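PDB 6RIY: replicative DNA helicase from Mycobacterium chimaera, which carries, in the segment crystallised here, an intein of the Hedgehog/intein fold that probably excises itself by protein splicing from a DNA-unwinding helicase. Local coordinates for residues F53-V58 and P107-E112. Numbering follows the deposited sequence.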
loop_
_atom_site.group_PDB
_atom_site.type_symbol
_atom_site.label_atom_id
_atom_site.label_comp_id
_atom_site.label_asym_id
_atom_site.label_seq_id
_atom_site.Cartn_x
_atom_site.Cartn_y
_atom_site.Cartn_z
ATOM N N PHE A 53 10.825 3.777 -0.062
ATOM C CA PHE A 53 11.087 3.463 -1.463
ATOM C C PHE A 53 12.101 4.429 -2.049
ATOM O O PHE A 53 12.406 5.469 -1.474
ATOM C CB PHE A 53 9.787 3.481 -2.256
ATOM C CG PHE A 53 8.800 2.470 -1.768
ATOM C CD1 PHE A 53 8.856 1.160 -2.217
ATOM C CD2 PHE A 53 7.836 2.825 -0.845
ATOM C CE1 PHE A 53 7.947 0.210 -1.764
ATOM C CE2 PHE A 53 6.925 1.878 -0.371
ATOM C CZ PHE A 53 6.985 0.566 -0.847
ATOM N N SER A 54 12.630 4.061 -3.220
ATOM C CA SER A 54 13.685 4.850 -3.841
ATOM C C SER A 54 13.198 6.194 -4.368
ATOM O O SER A 54 14.035 7.043 -4.695
ATOM C CB SER A 54 14.330 4.058 -4.979
ATOM O OG SER A 54 13.345 3.634 -5.903
ATOM N N ASP A 55 11.887 6.412 -4.451
ATOM C CA ASP A 55 11.341 7.675 -4.933
ATOM C C ASP A 55 11.116 8.676 -3.811
ATOM O O ASP A 55 10.679 9.799 -4.078
ATOM C CB ASP A 55 10.022 7.435 -5.668
ATOM C CG ASP A 55 8.924 6.937 -4.734
ATOM O OD1 ASP A 55 9.258 6.315 -3.700
ATOM O OD2 ASP A 55 7.736 7.161 -5.036
ATOM N N GLY A 56 11.388 8.295 -2.569
ATOM C CA GLY A 56 11.127 9.138 -1.423
ATOM C C GLY A 56 9.851 8.799 -0.684
ATOM O O GLY A 56 9.637 9.316 0.415
ATOM N N THR A 57 9.006 7.945 -1.250
ATOM C CA THR A 57 7.776 7.554 -0.578
ATOM C C THR A 57 8.090 6.689 0.636
ATOM O O THR A 57 8.879 5.738 0.550
ATOM C CB THR A 57 6.863 6.784 -1.536
ATOM O OG1 THR A 57 6.513 7.618 -2.642
ATOM C CG2 THR A 57 5.578 6.324 -0.811
ATOM N N VAL A 58 7.454 7.008 1.759
ATOM C CA VAL A 58 7.535 6.215 2.977
ATOM C C VAL A 58 6.114 5.844 3.381
ATOM O O VAL A 58 5.272 6.729 3.574
ATOM C CB VAL A 58 8.240 6.976 4.108
ATOM C CG1 VAL A 58 8.085 6.233 5.429
ATOM C CG2 VAL A 58 9.712 7.182 3.760
ATOM N N PRO A 107 9.309 -1.704 -14.204
ATOM C CA PRO A 107 9.744 -1.435 -12.825
ATOM C C PRO A 107 9.306 -0.056 -12.349
ATOM O O PRO A 107 9.414 0.936 -13.076
ATOM C CB PRO A 107 11.270 -1.531 -12.918
ATOM C CG PRO A 107 11.574 -1.111 -14.332
ATOM C CD PRO A 107 10.405 -1.555 -15.179
ATOM N N VAL A 108 8.808 -0.001 -11.115
ATOM C CA VAL A 108 8.197 1.208 -10.560
ATOM C C VAL A 108 9.135 1.907 -9.576
ATOM O O VAL A 108 9.552 3.048 -9.807
ATOM C CB VAL A 108 6.830 0.897 -9.912
ATOM C CG1 VAL A 108 6.299 2.122 -9.188
ATOM C CG2 VAL A 108 5.844 0.410 -10.966
ATOM N N VAL A 109 9.458 1.242 -8.460
ATOM C CA VAL A 109 10.392 1.756 -7.462
ATOM C C VAL A 109 11.181 0.595 -6.870
ATOM O O VAL A 109 10.795 -0.570 -6.983
ATOM C CB VAL A 109 9.706 2.529 -6.305
ATOM C CG1 VAL A 109 9.192 3.888 -6.758
ATOM C CG2 VAL A 109 8.608 1.676 -5.659
ATOM N N GLN A 110 12.293 0.933 -6.218
ATOM C CA GLN A 110 13.118 -0.016 -5.482
ATOM C C GLN A 110 12.849 0.139 -3.988
ATOM O O GLN A 110 12.620 1.251 -3.505
ATOM C CB GLN A 110 14.601 0.224 -5.785
ATOM C CG GLN A 110 15.568 -0.821 -5.257
ATOM C CD GLN A 110 16.781 -0.972 -6.147
ATOM O OE1 GLN A 110 17.406 0.017 -6.533
ATOM N NE2 GLN A 110 17.119 -2.215 -6.488
ATOM N N ILE A 111 12.864 -0.980 -3.261
ATOM C CA ILE A 111 12.799 -0.916 -1.802
ATOM C C ILE A 111 14.142 -0.438 -1.271
ATOM O O ILE A 111 15.198 -1.003 -1.590
ATOM C CB ILE A 111 12.418 -2.271 -1.198
ATOM C CG1 ILE A 111 10.906 -2.482 -1.298
ATOM C CG2 ILE A 111 12.852 -2.336 0.289
ATOM C CD1 ILE A 111 10.416 -2.894 -2.677
ATOM N N GLU A 112 14.113 0.631 -0.477
ATOM C CA GLU A 112 15.336 1.086 0.163
ATOM C C GLU A 112 15.516 0.459 1.533
ATOM O O GLU A 112 16.628 0.055 1.888
ATOM C CB GLU A 112 15.346 2.610 0.281
ATOM C CG GLU A 112 15.368 3.342 -1.056
ATOM C CD GLU A 112 16.735 3.342 -1.723
ATOM O OE1 GLU A 112 17.496 2.364 -1.559
ATOM O OE2 GLU A 112 17.054 4.336 -2.410
#
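Ser-54 and Gln-110 exchange two hydrogen bonds where a beta hairpin of the Hedgehog/intein fold turns beside the neighbouring strand, a worked example of a side chain taking over when strand pairing runs out. Phe-53 closes strand 48-53 opposite Ile-111 as an antiparallel non-hydrogen-bonded pair, and a type I turn from Phe-53 to Gly-56 then leads the chain toward strand 58-62. The backbone N of Ser-54 donates to Gln-110 O at 2.8 Å, reaching it in the carbonyl plane although the angle at the hydrogen is a bent 136°. The return bond bypasses the backbone: Gln-110 N donates to Ser-54 OG at 2.9 Å, nearly straight at 167°. With its chi1 of 55°, Ser-54 holds this oxygen between its own N and carbonyl carbon, turned to the strand. Both backbone polar groups of Gln-110 are thus satisfied by one residue, and its carbonyl oxygen also receives the CA-H of Phe-53.

Within the turn, Gly-56 N donates to Phe-53 O; just outside it, Phe-53 N donates to Thr-57 O and closes the hairpin loop. Asp-55 spends both carboxylate oxygens on Thr-57. OD1 takes the backbone N in an Asx turn and OD2 the hydroxyl OG1, each met from above the carboxylate plane; Gly-56 O accepts from Arg-138 NH2.

Val-109 divides its methyls between two neighbours, CG1 against the Asp-55 carboxylate and CG2 obliquely at Phe-53 CD1, 3.5 Å away. The buried Phe-53 ring also meets that of Trp-67 at an incline. On the exposed side Glu-112 CG lies 3.6 Å from Ser-54 N, and a bend at chi2 brings the carboxylate back alongside Ser-54, with Glu-112 OE2 3.8 Å from Ser-54 CB.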